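Local coordinates for periplasmic binding protein (Mycobacterium smegmatis, PDB 4MDY), which probably captures an iron-carrying ligand outside the membrane and delivers it to an ABC transporter, at residues 19-24 with 107-112; 39-44 with 137-141. All blocks are in the same frame, centred on the assembly; numbering follows the deposited sequence.

Interaction 1. Residues 19-24 with 107-112; sequences HAFGDT and LDADTY
The F21 and Y112 rings are nearly parallel (26°), but displaced so far along their planes that little of one covers the other. The closer touch is made at the root of the phenyl side chain: F21 CB sits over one face of the Y112 ring, 3.8 Å from its centroid, a CH-pi contact. Beyond CB the phenyl ring reaches on to the start of helix 109-116. F21 CE1 comes within 3.4 Å of A109 N and also meets the A109 methyl, CZ has L107 O near the ring plane, and D108 O lies over one face while A20 CB covers the other. L107 CD2 touches F21 CE2 at 4.1 Å. The phenyl thus packs on the backbone that enters the helix, where D108 is the N-cap: D108 OD1 accepts a nearly straight bond from T111 N (2.9 Å) and another from T111 OG1. On the other side, H19 to G22 form the type I turn of the antiparallel hairpin 15-26, so the contact lays a hairpin tip against a helix N-terminus. H19 completes the aromatic cluster, its ring oblique to that of Y112 with planes at 64°. With CG between the backbone N and the carbonyl carbon (chi1 52°), the imidazole folds back over the turn, G22 O above its centre. Two bonds close to its plane fix its rotation: H19 ND1 accepts from F21 N, and H19 NE2 donates to T24 OG1 at 2.7 Å. T24 OG1 is also hydrogen-bonded to T121 O of strand 121-123, whose A123 touches H19 and F21. Y112 OH arrives at the imidazole edge, 3.1 Å from H19 CE1, and a water 2.8 Å from this OH donates to D23 O, bridging helix and hairpin.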
loop_
_atom_site.group_PDB
_atom_site.type_symbol
_atom_site.label_atom_id
_atom_site.label_comp_id
_atom_site.label_asym_id
_atom_site.label_seq_id
_atom_site.Cartn_x
_atom_site.Cartn_y
_atom_site.Cartn_z
ATOM N N HIS A 19 -2.231 16.208 12.879
ATOM C CA HIS A 19 -2.998 15.438 11.907
ATOM C C HIS A 19 -4.313 16.156 11.573
ATOM O O HIS A 19 -4.546 17.292 12.014
ATOM C CB HIS A 19 -3.229 14.012 12.448
ATOM C CG HIS A 19 -3.811 13.974 13.825
ATOM N ND1 HIS A 19 -5.090 14.402 14.099
ATOM C CD2 HIS A 19 -3.289 13.574 15.007
ATOM C CE1 HIS A 19 -5.334 14.269 15.389
ATOM N NE2 HIS A 19 -4.257 13.770 15.965
ATOM N N ALA A 20 -5.168 15.493 10.803
ATOM C CA ALA A 20 -6.394 16.107 10.280
ATOM C C ALA A 20 -7.358 16.611 11.357
ATOM O O ALA A 20 -8.151 17.505 11.100
ATOM C CB ALA A 20 -7.114 15.134 9.358
ATOM N N PHE A 21 -7.300 16.019 12.545
ATOM C CA PHE A 21 -8.213 16.356 13.641
ATOM C C PHE A 21 -7.538 17.086 14.802
ATOM O O PHE A 21 -8.090 17.173 15.899
ATOM C CB PHE A 21 -8.904 15.073 14.094
ATOM C CG PHE A 21 -9.552 14.340 12.959
ATOM C CD1 PHE A 21 -10.606 14.922 12.269
ATOM C CD2 PHE A 21 -9.080 13.108 12.538
ATOM C CE1 PHE A 21 -11.200 14.278 11.203
ATOM C CE2 PHE A 21 -9.675 12.452 11.471
ATOM C CZ PHE A 21 -10.734 13.038 10.802
ATOM N N GLY A 22 -6.357 17.638 14.541
ATOM C CA GLY A 22 -5.630 18.423 15.519
ATOM C C GLY A 22 -4.327 17.760 15.910
ATOM O O GLY A 22 -3.632 17.195 15.066
ATOM N N ASP A 23 -4.009 17.831 17.199
ATOM C CA ASP A 23 -2.743 17.360 17.731
ATOM C C ASP A 23 -2.965 16.145 18.620
ATOM O O ASP A 23 -3.983 16.051 19.301
ATOM C CB ASP A 23 -2.080 18.460 18.563
ATOM C CG ASP A 23 -1.565 19.616 17.718
ATOM O OD1 ASP A 23 -1.709 19.595 16.476
ATOM O OD2 ASP A 23 -1.000 20.557 18.315
ATOM N N THR A 24 -2.010 15.222 18.602
ATOM C CA THR A 24 -1.990 14.098 19.532
ATOM C C THR A 24 -0.651 14.104 20.264
ATOM O O THR A 24 0.402 14.168 19.631
ATOM C CB THR A 24 -2.195 12.750 18.808
ATOM O OG1 THR A 24 -3.548 12.660 18.346
ATOM C CG2 THR A 24 -1.925 11.585 19.755
ATOM N N LEU A 107 -11.076 7.108 9.144
ATOM C CA LEU A 107 -11.386 7.836 10.363
ATOM C C LEU A 107 -12.089 9.159 10.066
ATOM O O LEU A 107 -11.650 9.911 9.198
ATOM C CB LEU A 107 -10.089 8.093 11.133
ATOM C CG LEU A 107 -10.174 8.475 12.602
ATOM C CD1 LEU A 107 -10.809 7.353 13.412
ATOM C CD2 LEU A 107 -8.782 8.797 13.120
ATOM N N ASP A 108 -13.187 9.431 10.772
ATOM C CA ASP A 108 -13.778 10.779 10.783
ATOM C C ASP A 108 -13.619 11.433 12.164
ATOM O O ASP A 108 -13.101 10.815 13.093
ATOM C CB ASP A 108 -15.244 10.773 10.298
ATOM C CG ASP A 108 -16.138 9.844 11.092
ATOM O OD1 ASP A 108 -15.958 9.710 12.317
ATOM O OD2 ASP A 108 -17.048 9.254 10.478
ATOM N N ALA A 109 -14.031 12.692 12.282
ATOM C CA ALA A 109 -13.842 13.463 13.514
ATOM C C ALA A 109 -14.521 12.830 14.721
ATOM O O ALA A 109 -13.974 12.833 15.822
ATOM C CB ALA A 109 -14.346 14.886 13.330
ATOM N N ASP A 110 -15.720 12.300 14.509
ATOM C CA ASP A 110 -16.475 11.647 15.577
ATOM C C ASP A 110 -15.713 10.430 16.099
ATOM O O ASP A 110 -15.475 10.307 17.295
ATOM C CB ASP A 110 -17.858 11.226 15.064
ATOM C CG ASP A 110 -18.684 10.507 16.119
ATOM O OD1 ASP A 110 -18.760 11.006 17.264
ATOM O OD2 ASP A 110 -19.262 9.442 15.796
ATOM N N THR A 111 -15.311 9.557 15.182
ATOM C CA THR A 111 -14.611 8.326 15.530
ATOM C C THR A 111 -13.228 8.596 16.121
ATOM O O THR A 111 -12.790 7.888 17.019
ATOM C CB THR A 111 -14.516 7.399 14.308
ATOM O OG1 THR A 111 -15.835 7.183 13.794
ATOM C CG2 THR A 111 -13.921 6.064 14.685
ATOM N N TYR A 112 -12.550 9.624 15.624
ATOM C CA TYR A 112 -11.322 10.093 16.251
ATOM C C TYR A 112 -11.549 10.465 17.718
ATOM O O TYR A 112 -10.769 10.078 18.580
ATOM C CB TYR A 112 -10.749 11.300 15.507
ATOM C CG TYR A 112 -9.593 11.942 16.244
ATOM C CD1 TYR A 112 -8.330 11.354 16.237
ATOM C CD2 TYR A 112 -9.766 13.114 16.975
ATOM C CE1 TYR A 112 -7.272 11.928 16.911
ATOM C CE2 TYR A 112 -8.709 13.694 17.657
ATOM C CZ TYR A 112 -7.462 13.091 17.621
ATOM O OH TYR A 112 -6.393 13.647 18.280
HETATM O O HOH W 1 -6.748 16.301 18.939
#

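Interaction 2. Residues 39-44 with 137-141; sequences TEQDDL and QATII
Q137 reaches from helix 134-144 to the start of helix 40-46 and spends both hydrogens of its amide nitrogen there. Q137 NE2 donates to D43 OD2 at 2.9 Å and to T39 OG1 at 3.1 Å, both bonds nearly straight and both in the amide plane. The carboxylate of D43 is turned steeply against that amide, their planes 76° apart, yet the N-H points almost straight down the C-O bond of OD2. The reach comes from an extended chain, with CG anti to the backbone N (chi1 170°). The other oxygen, D43 OD1, lies against helix 134-144, 3.3 Å from A138 CB. One turn along from Q137, I141 supplies the apolar half of the contact. I141 CD1 is wedged against D43 CB and E40 CG, 3.8 Å from the latter; I141 CG2 meets L44 CD2 at 3.6 Å, their side chains roughly perpendicular. The carboxylate of E40 stacks across the Q137 amide, its chain bent at chi2 so that OE1 turns back to accept from T39 N. A second shell holds these groups: N104 donates through ND2 to T39 OG1 and through its backbone N to E40 OE2, so the loop after strand 99-102 grips both residues. Q137 OE1 has a weak bond with T103 OG1. The N-H from Q137 probably helps stabilise the negative charge of the buried D43 carboxylate. The short helical segments cross at -52°, their axes 9.7 Å apart at closest approach. L44 and E40 lean on strand 33-35, and T39 touches F273 of helix 265-273. A138 packs on M151 and I155 of helix 148-168, the long helix that joins the two lobes in solute-binding proteins of this family, which places the contact in the N-terminal lobe beside that connecting helix.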
loop_
_atom_site.group_PDB
_atom_site.type_symbol
_atom_site.label_atom_id
_atom_site.label_comp_id
_atom_site.label_asym_id
_atom_site.label_seq_id
_atom_site.Cartn_x
_atom_site.Cartn_y
_atom_site.Cartn_z
ATOM N N THR A 39 -2.976 -0.768 6.452
ATOM C CA THR A 39 -1.568 -0.993 6.075
ATOM C C THR A 39 -0.521 -0.579 7.125
ATOM O O THR A 39 0.671 -0.833 6.934
ATOM C CB THR A 39 -1.233 -0.242 4.764
ATOM O OG1 THR A 39 -1.523 1.149 4.932
ATOM C CG2 THR A 39 -2.031 -0.787 3.582
ATOM N N GLU A 40 -0.951 0.031 8.229
ATOM C CA GLU A 40 -0.035 0.637 9.203
ATOM C C GLU A 40 0.891 -0.358 9.895
ATOM O O GLU A 40 1.956 0.032 10.400
ATOM C CB GLU A 40 -0.811 1.428 10.265
ATOM C CG GLU A 40 -1.537 2.650 9.725
ATOM C CD GLU A 40 -2.996 2.390 9.427
ATOM O OE1 GLU A 40 -3.277 1.390 8.745
ATOM O OE2 GLU A 40 -3.856 3.189 9.869
ATOM N N GLN A 41 0.495 -1.632 9.935
ATOM C CA GLN A 41 1.324 -2.641 10.572
ATOM C C GLN A 41 2.708 -2.716 9.941
ATOM O O GLN A 41 3.666 -3.012 10.632
ATOM C CB GLN A 41 0.649 -4.026 10.598
ATOM C CG GLN A 41 0.529 -4.756 9.267
ATOM C CD GLN A 41 -0.768 -4.469 8.540
ATOM O OE1 GLN A 41 -1.345 -3.380 8.661
ATOM N NE2 GLN A 41 -1.233 -5.440 7.770
ATOM N N ASP A 42 2.814 -2.443 8.642
ATOM C CA ASP A 42 4.113 -2.486 7.969
ATOM C C ASP A 42 5.010 -1.333 8.419
ATOM O O ASP A 42 6.215 -1.501 8.544
ATOM C CB ASP A 42 3.953 -2.458 6.450
ATOM C CG ASP A 42 3.520 -3.802 5.866
ATOM O OD1 ASP A 42 3.117 -4.721 6.620
ATOM O OD2 ASP A 42 3.582 -3.927 4.625
ATOM N N ASP A 43 4.429 -0.167 8.672
ATOM C CA ASP A 43 5.229 0.960 9.180
ATOM C C ASP A 43 5.738 0.627 10.579
ATOM O O ASP A 43 6.918 0.794 10.875
ATOM C CB ASP A 43 4.409 2.253 9.219
ATOM C CG ASP A 43 3.877 2.652 7.853
ATOM O OD1 ASP A 43 4.657 3.172 7.018
ATOM O OD2 ASP A 43 2.665 2.452 7.623
ATOM N N LEU A 44 4.842 0.126 11.431
ATOM C CA LEU A 44 5.201 -0.229 12.808
ATOM C C LEU A 44 6.284 -1.315 12.850
ATOM O O LEU A 44 7.331 -1.157 13.494
ATOM C CB LEU A 44 3.941 -0.664 13.575
ATOM C CG LEU A 44 2.973 0.508 13.807
ATOM C CD1 LEU A 44 1.569 0.048 14.169
ATOM C CD2 LEU A 44 3.514 1.454 14.877
ATOM N N GLN A 137 2.074 8.833 5.852
ATOM C CA GLN A 137 1.708 7.840 6.853
ATOM C C GLN A 137 2.926 7.309 7.619
ATOM O O GLN A 137 2.892 7.193 8.844
ATOM C CB GLN A 137 0.943 6.698 6.189
ATOM C CG GLN A 137 0.735 5.501 7.085
ATOM C CD GLN A 137 -0.225 4.507 6.470
ATOM O OE1 GLN A 137 -1.325 4.871 6.054
ATOM N NE2 GLN A 137 0.188 3.246 6.398
ATOM N N ALA A 138 3.994 6.968 6.903
ATOM C CA ALA A 138 5.199 6.453 7.542
ATOM C C ALA A 138 5.791 7.499 8.472
ATOM O O ALA A 138 6.146 7.200 9.606
ATOM C CB ALA A 138 6.225 6.046 6.495
ATOM N N THR A 139 5.880 8.736 7.995
ATOM C CA THR A 139 6.481 9.799 8.789
ATOM C C THR A 139 5.761 10.056 10.121
ATOM O O THR A 139 6.408 10.126 11.160
ATOM C CB THR A 139 6.599 11.104 7.983
ATOM O OG1 THR A 139 7.407 10.855 6.824
ATOM C CG2 THR A 139 7.262 12.192 8.814
ATOM N N ILE A 140 4.440 10.197 10.099
ATOM C CA ILE A 140 3.722 10.473 11.341
ATOM C C ILE A 140 3.806 9.282 12.306
ATOM O O ILE A 140 3.932 9.483 13.501
ATOM C CB ILE A 140 2.263 10.911 11.108
ATOM C CG1 ILE A 140 1.698 11.570 12.368
ATOM C CG2 ILE A 140 1.388 9.742 10.676
ATOM C CD1 ILE A 140 0.343 12.212 12.163
ATOM N N ILE A 141 3.767 8.056 11.783
ATOM C CA ILE A 141 3.864 6.854 12.637
ATOM C C ILE A 141 5.246 6.747 13.292
ATOM O O ILE A 141 5.355 6.451 14.486
ATOM C CB ILE A 141 3.530 5.567 11.854
ATOM C CG1 ILE A 141 2.056 5.577 11.454
ATOM C CG2 ILE A 141 3.844 4.322 12.687
ATOM C CD1 ILE A 141 1.678 4.501 10.454
#

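Overall arrangement
The two contacts lie on the same side of the chain's centre, their own centres about 17 Å apart, and their segments alternate along the sequence. Interaction 1 is partly buried and peripheral, its centre about 22 Å from the chain's centre, joining the N-terminal hairpin to a helix start; interaction 2 is fully buried, its centre about 10 Å from the chain's, joining two helices. Aromatic packing and a bridging water carry the first, whereas hydrogen bonds from an amide to a carboxylate and a hydroxyl, flanked by aliphatic groups, carry the second. They use different helices, yet touch where H19 CB meets I140 CD1 at 4.0 Å, linking hairpin to helix 134-144.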